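Local coordinates for poly-beta-1,6-N-acetyl-D-glucosamine export protein (Escherichia coli, PDB 4Y25) that exports the biofilm adhesin poly-beta-1,6-N-acetyl-D-glucosamine across the bacterial outer membrane through a beta-barrel porin domain, the part of the protein present here, at residues 78-83 against 99-104; 43-48 against 70-75; 115-120 against 136-141. All coordinates share one frame; numbering follows the deposited sequence.

Interaction 1: residues 78-83 against 99-104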
ATOM      1  N   ASN A  78      17.712  -2.518 -13.030  1.00153.51           N
ATOM      2  CA  ASN A  78      18.668  -2.000 -12.044  1.00145.48           C
ATOM      3  C   ASN A  78      18.306  -0.604 -11.522  1.00137.68           C
ATOM      4  O   ASN A  78      18.885  -0.152 -10.535  1.00149.74           O
ATOM      5  CB  ASN A  78      20.097  -1.979 -12.608  1.00149.24           C
ATOM      6  CG  ASN A  78      20.631  -3.365 -12.908  1.00148.48           C
ATOM      7  OD1 ASN A  78      19.892  -4.348 -12.884  1.00141.09           O
ATOM      8  ND2 ASN A  78      21.925  -3.447 -13.204  1.00152.21           N
ATOM      9  N   ILE A  79      17.355   0.072 -12.170  1.00116.47           N
ATOM     10  CA  ILE A  79      16.926   1.404 -11.728  1.00114.23           C
ATOM     11  C   ILE A  79      15.585   1.852 -12.326  1.00110.27           C
ATOM     12  O   ILE A  79      15.409   1.888 -13.539  1.00124.80           O
ATOM     13  CB  ILE A  79      17.996   2.476 -12.056  1.00108.29           C
ATOM     14  CG1 ILE A  79      17.449   3.880 -11.790  1.00106.11           C
ATOM     15  CG2 ILE A  79      18.476   2.348 -13.497  1.00105.66           C
ATOM     16  CD1 ILE A  79      18.447   4.985 -12.065  1.00127.89           C
ATOM     17  N   TRP A  80      14.644   2.212 -11.458  1.00104.39           N
ATOM     18  CA  TRP A  80      13.329   2.689 -11.881  1.00 90.43           C
ATOM     19  C   TRP A  80      13.009   4.021 -11.205  1.00 97.06           C
ATOM     20  O   TRP A  80      13.272   4.187 -10.015  1.00 99.90           O
ATOM     21  CB  TRP A  80      12.260   1.641 -11.558  1.00 95.36           C
ATOM     22  CG  TRP A  80      10.854   2.161 -11.502  1.00 86.23           C
ATOM     23  CD1 TRP A  80       9.951   2.200 -12.527  1.00 87.10           C
ATOM     24  CD2 TRP A  80      10.177   2.689 -10.353  1.00 82.68           C
ATOM     25  NE1 TRP A  80       8.760   2.730 -12.089  1.00 82.40           N
ATOM     26  CE2 TRP A  80       8.873   3.038 -10.759  1.00 87.65           C
ATOM     27  CE3 TRP A  80      10.550   2.910  -9.024  1.00 85.32           C
ATOM     28  CZ2 TRP A  80       7.939   3.589  -9.881  1.00 86.41           C
ATOM     29  CZ3 TRP A  80       9.622   3.457  -8.152  1.00 86.00           C
ATOM     30  CH2 TRP A  80       8.332   3.792  -8.585  1.00 90.15           C
ATOM     31  N   LEU A  81      12.444   4.964 -11.954  1.00 78.98           N
ATOM     32  CA  LEU A  81      12.231   6.314 -11.429  1.00 91.01           C
ATOM     33  C   LEU A  81      10.991   6.991 -12.007  1.00 98.94           C
ATOM     34  O   LEU A  81      10.751   6.934 -13.214  1.00104.69           O
ATOM     35  CB  LEU A  81      13.467   7.177 -11.707  1.00103.64           C
ATOM     36  CG  LEU A  81      13.390   8.685 -11.449  1.00103.39           C
ATOM     37  CD1 LEU A  81      13.290   8.994  -9.966  1.00 97.34           C
ATOM     38  CD2 LEU A  81      14.587   9.392 -12.065  1.00115.35           C
ATOM     39  N   GLU A  82      10.202   7.633 -11.148  1.00104.92           N
ATOM     40  CA  GLU A  82       9.080   8.432 -11.628  1.00 99.42           C
ATOM     41  C   GLU A  82       8.847   9.689 -10.795  1.00 92.27           C
ATOM     42  O   GLU A  82       9.106   9.721  -9.590  1.00 85.69           O
ATOM     43  CB  GLU A  82       7.788   7.610 -11.666  1.00103.86           C
ATOM     44  CG  GLU A  82       7.193   7.254 -10.315  1.00120.06           C
ATOM     45  CD  GLU A  82       5.857   6.540 -10.453  1.00144.60           C
ATOM     46  OE1 GLU A  82       5.536   6.087 -11.571  1.00136.51           O
ATOM     47  OE2 GLU A  82       5.127   6.428  -9.446  1.00150.60           O
ATOM     48  N   ALA A  83       8.365  10.726 -11.469  1.00 89.90           N
ATOM     49  CA  ALA A  83       7.919  11.949 -10.820  1.00 88.88           C
ATOM     50  C   ALA A  83       6.446  12.140 -11.144  1.00 98.95           C
ATOM     51  O   ALA A  83       5.961  11.641 -12.159  1.00 89.53           O
ATOM     52  CB  ALA A  83       8.738  13.141 -11.283  1.00 93.79           C
ATOM     53  N   ARG A  99       4.834  13.987  -6.232  1.00101.20           N
ATOM     54  CA  ARG A  99       5.511  12.796  -5.735  1.00 99.41           C
ATOM     55  C   ARG A  99       6.775  12.477  -6.530  1.00104.80           C
ATOM     56  O   ARG A  99       6.785  12.538  -7.760  1.00114.17           O
ATOM     57  CB  ARG A  99       4.565  11.595  -5.756  1.00 94.41           C
ATOM     58  CG  ARG A  99       5.199  10.305  -5.264  1.00 95.48           C
ATOM     59  CD  ARG A  99       4.168   9.199  -5.121  1.00110.43           C
ATOM     60  NE  ARG A  99       3.525   8.891  -6.394  1.00115.45           N
ATOM     61  CZ  ARG A  99       4.059   8.113  -7.329  1.00122.84           C
ATOM     62  NH1 ARG A  99       5.252   7.564  -7.138  1.00128.55           N
ATOM     63  NH2 ARG A  99       3.404   7.886  -8.459  1.00126.24           N
ATOM     64  N   LEU A 100       7.843  12.150  -5.814  1.00100.68           N
ATOM     65  CA  LEU A 100       9.082  11.699  -6.434  1.00 93.22           C
ATOM     66  C   LEU A 100       9.521  10.396  -5.786  1.00 89.35           C
ATOM     67  O   LEU A 100       9.639  10.312  -4.564  1.00 84.18           O
ATOM     68  CB  LEU A 100      10.179  12.755  -6.305  1.00 80.33           C
ATOM     69  CG  LEU A 100      11.541  12.341  -6.862  1.00106.10           C
ATOM     70  CD1 LEU A 100      11.458  12.082  -8.361  1.00107.00           C
ATOM     71  CD2 LEU A 100      12.600  13.392  -6.552  1.00111.21           C
ATOM     72  N   SER A 101       9.755   9.375  -6.602  1.00 89.77           N
ATOM     73  CA  SER A 101      10.101   8.063  -6.072  1.00 94.20           C
ATOM     74  C   SER A 101      10.956   7.259  -7.038  1.00 97.73           C
ATOM     75  O   SER A 101      10.980   7.527  -8.242  1.00 82.38           O
ATOM     76  CB  SER A 101       8.832   7.278  -5.734  1.00100.45           C
ATOM     77  OG  SER A 101       7.981   7.178  -6.861  1.00107.65           O
ATOM     78  N   GLY A 102      11.654   6.267  -6.496  1.00 84.64           N
ATOM     79  CA  GLY A 102      12.474   5.390  -7.305  1.00 80.95           C
ATOM     80  C   GLY A 102      13.149   4.296  -6.506  1.00 82.89           C
ATOM     81  O   GLY A 102      13.240   4.369  -5.280  1.00 85.96           O
ATOM     82  N   TRP A 103      13.606   3.263  -7.205  1.00 76.43           N
ATOM     83  CA  TRP A 103      14.488   2.273  -6.604  1.00 95.02           C
ATOM     84  C   TRP A 103      15.609   1.952  -7.568  1.00 90.62           C
ATOM     85  O   TRP A 103      15.457   2.074  -8.783  1.00 80.97           O
ATOM     86  CB  TRP A 103      13.741   0.987  -6.213  1.00 98.33           C
ATOM     87  CG  TRP A 103      13.040   0.280  -7.346  1.00102.43           C
ATOM     88  CD1 TRP A 103      11.706   0.311  -7.622  1.00 88.76           C
ATOM     89  CD2 TRP A 103      13.633  -0.573  -8.340  1.00121.44           C
ATOM     90  NE1 TRP A 103      11.430  -0.455  -8.729  1.00100.20           N
ATOM     91  CE2 TRP A 103      12.594  -1.010  -9.188  1.00107.49           C
ATOM     92  CE3 TRP A 103      14.939  -1.008  -8.597  1.00130.00           C
ATOM     93  CZ2 TRP A 103      12.821  -1.856 -10.272  1.00 97.15           C
ATOM     94  CZ3 TRP A 103      15.161  -1.846  -9.679  1.00115.60           C
ATOM     95  CH2 TRP A 103      14.107  -2.261 -10.501  1.00 93.04           C
ATOM     96  N   TYR A 104      16.737   1.546  -7.011  1.00 92.22           N
ATOM     97  CA  TYR A 104      17.846   1.048  -7.800  1.00 91.73           C
ATOM     98  C   TYR A 104      18.316  -0.246  -7.173  1.00 95.16           C
ATOM     99  O   TYR A 104      18.080  -0.494  -5.989  1.00 81.81           O
ATOM    100  CB  TYR A 104      18.982   2.061  -7.853  1.00108.31           C
ATOM    101  CG  TYR A 104      19.532   2.414  -6.491  1.00126.68           C
ATOM    102  CD1 TYR A 104      20.577   1.689  -5.933  1.00139.07           C
ATOM    103  CD2 TYR A 104      19.005   3.472  -5.761  1.00143.39           C
ATOM    104  CE1 TYR A 104      21.078   2.004  -4.685  1.00158.73           C
ATOM    105  CE2 TYR A 104      19.502   3.799  -4.518  1.00155.45           C
ATOM    106  CZ  TYR A 104      20.541   3.063  -3.985  1.00164.19           C
ATOM    107  OH  TYR A 104      21.039   3.386  -2.745  1.00170.13           O
TER
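Trp80 and Trp103 meet across two neighbouring strands of a beta hairpin in the wall of a 16-stranded outer-membrane barrel. The strands run almost exactly antiparallel, 177° between their directions, with Trp80 facing Trp103 and Glu82 facing Ser101 as hydrogen-bonded pairs. The indoles are nearly parallel but slid well apart, so their rings hardly overlap. Instead, the bump supplied by Trp80 CB rests over the rim of one face of the Trp103 pyrrole ring, 3.8 Å from its centroid. Trp103 reaches back beneath it because its CG stands between the backbone N and carbonyl carbon (chi1 59°), whereas the benzene end of Trp80 extends along the strands, its CZ3 3.5 Å from Gly102 CA and its CH2 near Ser101 OG. On the reverse face, Gly102 has no side chain beside Leu81, whose CD1 leans over Ser101 O and lies 3.9 Å from Leu100 CD1. Leu100 CD1 fills the dip between Leu81 and Ala83 CB. This exposed, largely apolar side, with Ile79 and Tyr104, is consistent with a lipid-facing surface. Beyond the indoles, the extended Glu82 chain forms a salt bridge with Arg99, whose NE has a second acid partner in Glu84. Arg99 NH2 approaches Glu82 OE2 too closely for the distance to be trusted. Arg99 NH1 is 2.6 Å from Glu82 OE2, which lies in the guanidinium plane and offers its anti lone pair.

Interaction 2: residues 43-48 against 70-75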
ATOM      1  N   ASP A  43      12.091   3.821 -25.541  1.00172.31           N
ATOM      2  CA  ASP A  43      12.318   2.535 -24.880  1.00170.37           C
ATOM      3  C   ASP A  43      12.222   2.555 -23.349  1.00170.22           C
ATOM      4  O   ASP A  43      11.888   1.539 -22.738  1.00164.72           O
ATOM      5  CB  ASP A  43      13.680   1.978 -25.295  1.00155.06           C
ATOM      6  CG  ASP A  43      13.735   1.630 -26.767  1.00153.55           C
ATOM      7  OD1 ASP A  43      12.961   0.750 -27.200  1.00168.77           O
ATOM      8  OD2 ASP A  43      14.547   2.236 -27.494  1.00157.14           O
ATOM      9  N   ASN A  44      12.497   3.699 -22.730  1.00169.90           N
ATOM     10  CA  ASN A  44      12.496   3.772 -21.271  1.00162.99           C
ATOM     11  C   ASN A  44      11.459   4.731 -20.690  1.00148.46           C
ATOM     12  O   ASN A  44      11.083   4.611 -19.525  1.00152.99           O
ATOM     13  CB  ASN A  44      13.884   4.170 -20.767  1.00181.71           C
ATOM     14  CG  ASN A  44      14.953   3.169 -21.152  1.00191.98           C
ATOM     15  OD1 ASN A  44      14.665   1.996 -21.390  1.00193.98           O
ATOM     16  ND2 ASN A  44      16.199   3.625 -21.211  1.00192.40           N
ATOM     17  N   TRP A  45      10.998   5.675 -21.501  1.00136.48           N
ATOM     18  CA  TRP A  45      10.114   6.726 -21.009  1.00118.78           C
ATOM     19  C   TRP A  45       8.634   6.411 -21.189  1.00125.18           C
ATOM     20  O   TRP A  45       8.202   5.972 -22.255  1.00133.58           O
ATOM     21  CB  TRP A  45      10.438   8.049 -21.701  1.00121.02           C
ATOM     22  CG  TRP A  45      11.727   8.647 -21.248  1.00145.99           C
ATOM     23  CD1 TRP A  45      12.971   8.369 -21.728  1.00140.71           C
ATOM     24  CD2 TRP A  45      11.902   9.623 -20.216  1.00150.44           C
ATOM     25  NE1 TRP A  45      13.913   9.115 -21.063  1.00132.65           N
ATOM     26  CE2 TRP A  45      13.282   9.894 -20.129  1.00139.85           C
ATOM     27  CE3 TRP A  45      11.027  10.296 -19.360  1.00148.62           C
ATOM     28  CZ2 TRP A  45      13.807  10.807 -19.217  1.00135.15           C
ATOM     29  CZ3 TRP A  45      11.549  11.203 -18.456  1.00146.23           C
ATOM     30  CH2 TRP A  45      12.926  11.450 -18.392  1.00137.95           C
ATOM     31  N   ARG A  46       7.864   6.641 -20.130  1.00113.44           N
ATOM     32  CA  ARG A  46       6.411   6.554 -20.195  1.00112.78           C
ATOM     33  C   ARG A  46       5.781   7.727 -19.452  1.00 99.78           C
ATOM     34  O   ARG A  46       6.257   8.133 -18.395  1.00 93.23           O
ATOM     35  CB  ARG A  46       5.907   5.229 -19.614  1.00107.20           C
ATOM     36  CG  ARG A  46       6.366   3.995 -20.375  1.00116.74           C
ATOM     37  CD  ARG A  46       5.486   2.790 -20.076  1.00105.67           C
ATOM     38  NE  ARG A  46       5.436   2.475 -18.651  1.00110.42           N
ATOM     39  CZ  ARG A  46       4.605   1.587 -18.112  1.00112.15           C
ATOM     40  NH1 ARG A  46       3.752   0.922 -18.879  1.00122.22           N
ATOM     41  NH2 ARG A  46       4.627   1.363 -16.805  1.00 91.83           N
ATOM     42  N   GLY A  47       4.716   8.277 -20.022  1.00102.72           N
ATOM     43  CA  GLY A  47       3.956   9.320 -19.362  1.00104.73           C
ATOM     44  C   GLY A  47       2.627   8.757 -18.900  1.00109.04           C
ATOM     45  O   GLY A  47       2.055   7.886 -19.555  1.00105.96           O
ATOM     46  N   PHE A  48       2.133   9.238 -17.766  1.00 96.62           N
ATOM     47  CA  PHE A  48       0.861   8.754 -17.249  1.00 92.90           C
ATOM     48  C   PHE A  48      -0.009   9.890 -16.730  1.00 97.26           C
ATOM     49  O   PHE A  48       0.489  10.917 -16.269  1.00107.71           O
ATOM     50  CB  PHE A  48       1.084   7.719 -16.140  1.00101.68           C
ATOM     51  CG  PHE A  48       1.852   8.244 -14.956  1.00 95.15           C
ATOM     52  CD1 PHE A  48       1.196   8.861 -13.902  1.00 90.06           C
ATOM     53  CD2 PHE A  48       3.230   8.114 -14.894  1.00102.63           C
ATOM     54  CE1 PHE A  48       1.900   9.347 -12.816  1.00100.85           C
ATOM     55  CE2 PHE A  48       3.939   8.596 -13.808  1.00 97.97           C
ATOM     56  CZ  PHE A  48       3.275   9.213 -12.768  1.00 89.87           C
ATOM     57  N   ALA A  70      -0.716  13.770 -12.985  1.00121.05           N
ATOM     58  CA  ALA A  70       0.038  13.499 -14.197  1.00111.54           C
ATOM     59  C   ALA A  70       1.517  13.430 -13.849  1.00110.90           C
ATOM     60  O   ALA A  70       1.992  14.164 -12.983  1.00117.87           O
ATOM     61  CB  ALA A  70      -0.223  14.566 -15.247  1.00103.06           C
ATOM     62  N   GLY A  71       2.243  12.542 -14.516  1.00105.82           N
ATOM     63  CA  GLY A  71       3.660  12.388 -14.253  1.00109.66           C
ATOM     64  C   GLY A  71       4.372  11.572 -15.310  1.00101.56           C
ATOM     65  O   GLY A  71       3.755  11.091 -16.259  1.00108.68           O
ATOM     66  N   VAL A  72       5.681  11.419 -15.143  1.00 90.90           N
ATOM     67  CA  VAL A  72       6.483  10.656 -16.087  1.00104.04           C
ATOM     68  C   VAL A  72       7.203   9.517 -15.371  1.00102.20           C
ATOM     69  O   VAL A  72       7.474   9.602 -14.176  1.00 85.17           O
ATOM     70  CB  VAL A  72       7.516  11.548 -16.802  1.00 99.08           C
ATOM     71  CG1 VAL A  72       7.838  10.983 -18.172  1.00116.89           C
ATOM     72  CG2 VAL A  72       6.995  12.972 -16.930  1.00 88.74           C
ATOM     73  N   GLU A  73       7.502   8.449 -16.104  1.00108.84           N
ATOM     74  CA  GLU A  73       8.229   7.314 -15.547  1.00104.97           C
ATOM     75  C   GLU A  73       9.399   6.922 -16.436  1.00110.16           C
ATOM     76  O   GLU A  73       9.234   6.730 -17.641  1.00122.83           O
ATOM     77  CB  GLU A  73       7.304   6.109 -15.361  1.00113.95           C
ATOM     78  CG  GLU A  73       8.015   4.878 -14.809  1.00129.72           C
ATOM     79  CD  GLU A  73       7.318   3.578 -15.167  1.00128.80           C
ATOM     80  OE1 GLU A  73       7.241   3.257 -16.372  1.00139.98           O
ATOM     81  OE2 GLU A  73       6.853   2.874 -14.246  1.00119.90           O
ATOM     82  N   TRP A  74      10.581   6.802 -15.841  1.00106.35           N
ATOM     83  CA  TRP A  74      11.740   6.281 -16.555  1.00115.44           C
ATOM     84  C   TRP A  74      12.065   4.895 -16.018  1.00108.95           C
ATOM     85  O   TRP A  74      11.930   4.641 -14.822  1.00115.82           O
ATOM     86  CB  TRP A  74      12.943   7.213 -16.416  1.00131.03           C
ATOM     87  CG  TRP A  74      14.093   6.826 -17.298  1.00137.86           C
ATOM     88  CD1 TRP A  74      14.300   7.212 -18.590  1.00141.59           C
ATOM     89  CD2 TRP A  74      15.190   5.971 -16.955  1.00139.84           C
ATOM     90  NE1 TRP A  74      15.459   6.655 -19.072  1.00149.77           N
ATOM     91  CE2 TRP A  74      16.025   5.888 -18.088  1.00150.24           C
ATOM     92  CE3 TRP A  74      15.549   5.269 -15.800  1.00134.13           C
ATOM     93  CZ2 TRP A  74      17.196   5.132 -18.100  1.00147.72           C
ATOM     94  CZ3 TRP A  74      16.712   4.519 -15.813  1.00144.27           C
ATOM     95  CH2 TRP A  74      17.522   4.458 -16.956  1.00149.16           C
ATOM     96  N   ARG A  75      12.498   4.000 -16.900  1.00117.62           N
ATOM     97  CA  ARG A  75      12.629   2.593 -16.545  1.00136.49           C
ATOM     98  C   ARG A  75      13.693   1.878 -17.380  1.00150.19           C
ATOM     99  O   ARG A  75      13.522   1.642 -18.576  1.00171.48           O
ATOM    100  CB  ARG A  75      11.248   1.911 -16.677  1.00147.65           C
ATOM    101  CG  ARG A  75      11.146   0.361 -16.757  1.00165.83           C
ATOM    102  CD  ARG A  75      12.209  -0.452 -16.017  1.00171.27           C
ATOM    103  NE  ARG A  75      12.159  -1.866 -16.388  1.00176.50           N
ATOM    104  CZ  ARG A  75      12.620  -2.355 -17.537  1.00179.87           C
ATOM    105  NH1 ARG A  75      13.142  -1.543 -18.447  1.00177.70           N
ATOM    106  NH2 ARG A  75      12.536  -3.654 -17.790  1.00180.82           N
TER
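Trp45 receives the edge of Trp74 over one face of its indole, a T-shaped pair with planes at 72° and five-membered rings centred 4.5 Å apart. Val72 CG1 sits at the edge of the Trp45 ring, 3.5 Å from CE3. Trp74 is itself covered on one face by Asn44 CB, offset toward the rim in a CH-pi contact. On the other side of the sheet, Phe48 lays its ring against Gly71, whose CA is 3.8 Å from the ring centroid; chi1 of 60° folds the ring back over the neighbouring strand. Backbone hydrogen bonds run both ways between Phe48 and Gly71 and between Arg46 and Glu73, tying the antiparallel strands of this barrel hairpin. Arg46 and Glu73 point the same way, guanidinium side-on to carboxylate. In this salt bridge Arg46 NE and Arg46 NH2 donate to Glu73 OE1 at 3.0 and 3.3 Å, from one face, on its syn side but about 25° out of the carboxylate plane. Trp80 NE1 of the next strand donates a hydrogen bond to Glu73 OE2. Arginine at one oxygen and the indole N-H at the other would favour the ionised carboxylate, despite Glu82 close by, and should restrict its rotation.

Interaction 3: residues 115-120 against 136-141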
ATOM      1  N   GLN A 115      11.418   7.754  -1.660  1.00 92.27           N
ATOM      2  CA  GLN A 115      10.115   8.302  -2.021  1.00102.34           C
ATOM      3  C   GLN A 115       9.780   9.606  -1.296  1.00102.26           C
ATOM      4  O   GLN A 115       9.679   9.644  -0.068  1.00103.23           O
ATOM      5  CB  GLN A 115       9.024   7.261  -1.753  1.00116.88           C
ATOM      6  CG  GLN A 115       7.668   7.608  -2.338  1.00121.96           C
ATOM      7  CD  GLN A 115       6.919   6.382  -2.827  1.00120.72           C
ATOM      8  OE1 GLN A 115       7.365   5.250  -2.640  1.00135.12           O
ATOM      9  NE2 GLN A 115       5.775   6.603  -3.461  1.00111.59           N
ATOM     10  N   LEU A 116       9.611  10.671  -2.077  1.00 86.36           N
ATOM     11  CA  LEU A 116       9.180  11.973  -1.572  1.00 87.94           C
ATOM     12  C   LEU A 116       7.753  12.284  -1.983  1.00 90.52           C
ATOM     13  O   LEU A 116       7.375  12.057  -3.132  1.00 92.68           O
ATOM     14  CB  LEU A 116      10.082  13.084  -2.089  1.00104.77           C
ATOM     15  CG  LEU A 116      11.500  13.163  -1.563  1.00 98.15           C
ATOM     16  CD1 LEU A 116      12.167  14.326  -2.251  1.00 91.88           C
ATOM     17  CD2 LEU A 116      11.455  13.349  -0.063  1.00 81.01           C
ATOM     18  N   GLU A 117       6.958  12.815  -1.058  1.00 79.70           N
ATOM     19  CA  GLU A 117       5.575  13.144  -1.379  1.00104.73           C
ATOM     20  C   GLU A 117       5.078  14.456  -0.769  1.00102.24           C
ATOM     21  O   GLU A 117       5.394  14.801   0.371  1.00 82.22           O
ATOM     22  CB  GLU A 117       4.633  12.003  -0.949  1.00111.55           C
ATOM     23  CG  GLU A 117       5.281  10.622  -0.849  1.00131.46           C
ATOM     24  CD  GLU A 117       4.286   9.483  -0.992  1.00137.40           C
ATOM     25  OE1 GLU A 117       3.065   9.736  -0.913  1.00116.78           O
ATOM     26  OE2 GLU A 117       4.729   8.332  -1.192  1.00146.84           O
ATOM     27  N   ARG A 118       4.317  15.186  -1.577  1.00116.25           N
ATOM     28  CA  ARG A 118       3.419  16.235  -1.110  1.00121.44           C
ATOM     29  C   ARG A 118       2.164  16.132  -1.981  1.00133.02           C
ATOM     30  O   ARG A 118       2.275  15.937  -3.183  1.00144.11           O
ATOM     31  CB  ARG A 118       4.069  17.626  -1.203  1.00124.80           C
ATOM     32  CG  ARG A 118       4.060  18.249  -2.598  1.00133.78           C
ATOM     33  CD  ARG A 118       4.300  19.754  -2.593  1.00147.76           C
ATOM     34  NE  ARG A 118       4.924  20.199  -3.838  1.00160.21           N
ATOM     35  CZ  ARG A 118       5.038  21.469  -4.211  1.00166.46           C
ATOM     36  NH1 ARG A 118       4.565  22.437  -3.437  1.00165.63           N
ATOM     37  NH2 ARG A 118       5.621  21.774  -5.363  1.00168.04           N
ATOM     38  N   LEU A 119       0.974  16.125  -1.387  1.00122.41           N
ATOM     39  CA  LEU A 119       0.787  15.845   0.025  1.00126.26           C
ATOM     40  C   LEU A 119       0.926  14.339   0.220  1.00121.29           C
ATOM     41  O   LEU A 119       0.757  13.571  -0.728  1.00121.40           O
ATOM     42  CB  LEU A 119      -0.585  16.323   0.510  1.00126.84           C
ATOM     43  CG  LEU A 119      -1.096  17.703   0.088  1.00127.13           C
ATOM     44  CD1 LEU A 119      -1.809  17.644  -1.258  1.00123.44           C
ATOM     45  CD2 LEU A 119      -2.026  18.258   1.149  1.00131.55           C
ATOM     46  N   SER A 120       1.230  13.915   1.439  1.00109.33           N
ATOM     47  CA  SER A 120       1.480  12.504   1.696  1.00 99.32           C
ATOM     48  C   SER A 120       0.203  11.742   2.024  1.00105.96           C
ATOM     49  O   SER A 120      -0.705  12.278   2.659  1.00115.96           O
ATOM     50  CB  SER A 120       2.481  12.344   2.840  1.00108.27           C
ATOM     51  OG  SER A 120       2.777  10.978   3.064  1.00117.45           O
ATOM     52  N   SER A 136       6.158  14.136   3.302  1.00 78.83           N
ATOM     53  CA  SER A 136       6.884  13.004   3.867  1.00 87.85           C
ATOM     54  C   SER A 136       8.110  12.577   3.069  1.00 92.29           C
ATOM     55  O   SER A 136       8.361  13.066   1.966  1.00 85.98           O
ATOM     56  CB  SER A 136       5.945  11.802   4.005  1.00105.01           C
ATOM     57  OG  SER A 136       5.546  11.322   2.731  1.00 87.35           O
ATOM     58  N   ALA A 137       8.864  11.645   3.648  1.00 87.54           N
ATOM     59  CA  ALA A 137      10.016  11.043   2.992  1.00 87.49           C
ATOM     60  C   ALA A 137      10.124   9.569   3.375  1.00 93.70           C
ATOM     61  O   ALA A 137      10.269   9.235   4.550  1.00 93.19           O
ATOM     62  CB  ALA A 137      11.287  11.787   3.361  1.00 85.12           C
ATOM     63  N   GLN A 138      10.040   8.689   2.383  1.00100.43           N
ATOM     64  CA  GLN A 138      10.155   7.256   2.628  1.00105.84           C
ATOM     65  C   GLN A 138      11.490   6.715   2.132  1.00 95.50           C
ATOM     66  O   GLN A 138      12.059   7.228   1.169  1.00 86.04           O
ATOM     67  CB  GLN A 138       9.016   6.485   1.953  1.00115.53           C
ATOM     68  CG  GLN A 138       7.613   6.920   2.343  1.00125.79           C
ATOM     69  CD  GLN A 138       6.549   6.004   1.767  1.00127.55           C
ATOM     70  OE1 GLN A 138       6.855   4.936   1.236  1.00136.24           O
ATOM     71  NE2 GLN A 138       5.292   6.420   1.865  1.00129.79           N
ATOM     72  N   ALA A 139      11.978   5.674   2.798  1.00 81.10           N
ATOM     73  CA  ALA A 139      13.136   4.929   2.322  1.00 78.12           C
ATOM     74  C   ALA A 139      12.993   3.462   2.702  1.00 85.12           C
ATOM     75  O   ALA A 139      12.400   3.141   3.734  1.00 92.64           O
ATOM     76  CB  ALA A 139      14.419   5.507   2.889  1.00 86.39           C
ATOM     77  N   TYR A 140      13.520   2.569   1.870  1.00 82.25           N
ATOM     78  CA  TYR A 140      13.511   1.150   2.209  1.00 97.67           C
ATOM     79  C   TYR A 140      14.691   0.381   1.625  1.00102.44           C
ATOM     80  O   TYR A 140      15.307   0.803   0.647  1.00 96.39           O
ATOM     81  CB  TYR A 140      12.199   0.497   1.764  1.00 90.80           C
ATOM     82  CG  TYR A 140      11.966   0.449   0.268  1.00 94.33           C
ATOM     83  CD1 TYR A 140      12.484  -0.586  -0.505  1.00 88.39           C
ATOM     84  CD2 TYR A 140      11.198   1.417  -0.365  1.00102.15           C
ATOM     85  CE1 TYR A 140      12.261  -0.639  -1.871  1.00 88.87           C
ATOM     86  CE2 TYR A 140      10.967   1.370  -1.728  1.00 99.96           C
ATOM     87  CZ  TYR A 140      11.501   0.340  -2.476  1.00 98.76           C
ATOM     88  OH  TYR A 140      11.271   0.290  -3.834  1.00 99.90           O
ATOM     89  N   VAL A 141      14.997  -0.753   2.250  1.00101.97           N
ATOM     90  CA  VAL A 141      16.062  -1.639   1.798  1.00100.23           C
ATOM     91  C   VAL A 141      15.557  -3.078   1.789  1.00 93.71           C
ATOM     92  O   VAL A 141      14.984  -3.550   2.770  1.00102.21           O
ATOM     93  CB  VAL A 141      17.316  -1.533   2.695  1.00 94.10           C
ATOM     94  CG1 VAL A 141      18.363  -2.554   2.277  1.00 81.74           C
ATOM     95  CG2 VAL A 141      17.889  -0.127   2.645  1.00105.33           C
TER
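Gln115 pairs with Gln138, Leu116 with Ala137 and Glu117 with Ser136 where strands 110-118 and 134-144 run side by side, antiparallel, in the outer-membrane beta-barrel. Backbone hydrogen bonds carry most of this short junction. Gln138 N donates almost straight to Gln115 O (2.7 Å, 177° at the hydrogen), whereas the return bond, from Gln115 N to Gln138 O, is more bent. At the second pair Ser136 N reaches Glu117 O at 3.1 Å, but the reciprocal bond to Ser136 O is weak. Apolar contact is slight: on the exposed face Leu116 CD2 meets Ala137 CB at 3.8 Å. Polar side chains occupy the opposite face. Gln115 and Gln138 lie alongside each other, pointing the same way, and touch through CB and CB at 3.8 Å rather than through their amides. Glu117 crosses obliquely toward the Gln138 amide, the carboxylate and amide planes only 20° apart and OE2 standing 3.6 Å from Gln138 NE2. Gln115 also packs against Arg99 and Ser101 of the preceding strand. Hydroxyl contact closes the end of the junction. Past a cis peptide before Leu119, the chain leaves the strand and brings Ser120 back alongside Ser136, whose chi1 of 67° turns OG toward it. Ser120 OG takes a hydrogen bond from Arg122 N and is hydrogen-bonded, 2.8 Å away, to Ser136 OG.

In the fold
All three interactions pair adjacent strands of one closed antiparallel sheet. Interactions 1 and 2, surface contacts about 10 Å apart between centres, meet where strands 64-76 and 79-89 lie together: Leu81 O accepts from Trp74 N, and Ile79 packs on Trp74. Interaction 3, partly buried and closest to the centre of the molecule, adjoins interaction 1 through strands 94-105 and 110-118, with Tyr140 touching Trp103. Interactions 2 and 3 do not touch. The first two each combine a tryptophan pair with an arginine-glutamate salt bridge, on the same sheet face in interaction 1 but on opposite faces in interaction 2. Interaction 3 rests on backbone bonds and one hydroxyl pair, with glutamines packed side by side, and buries less surface.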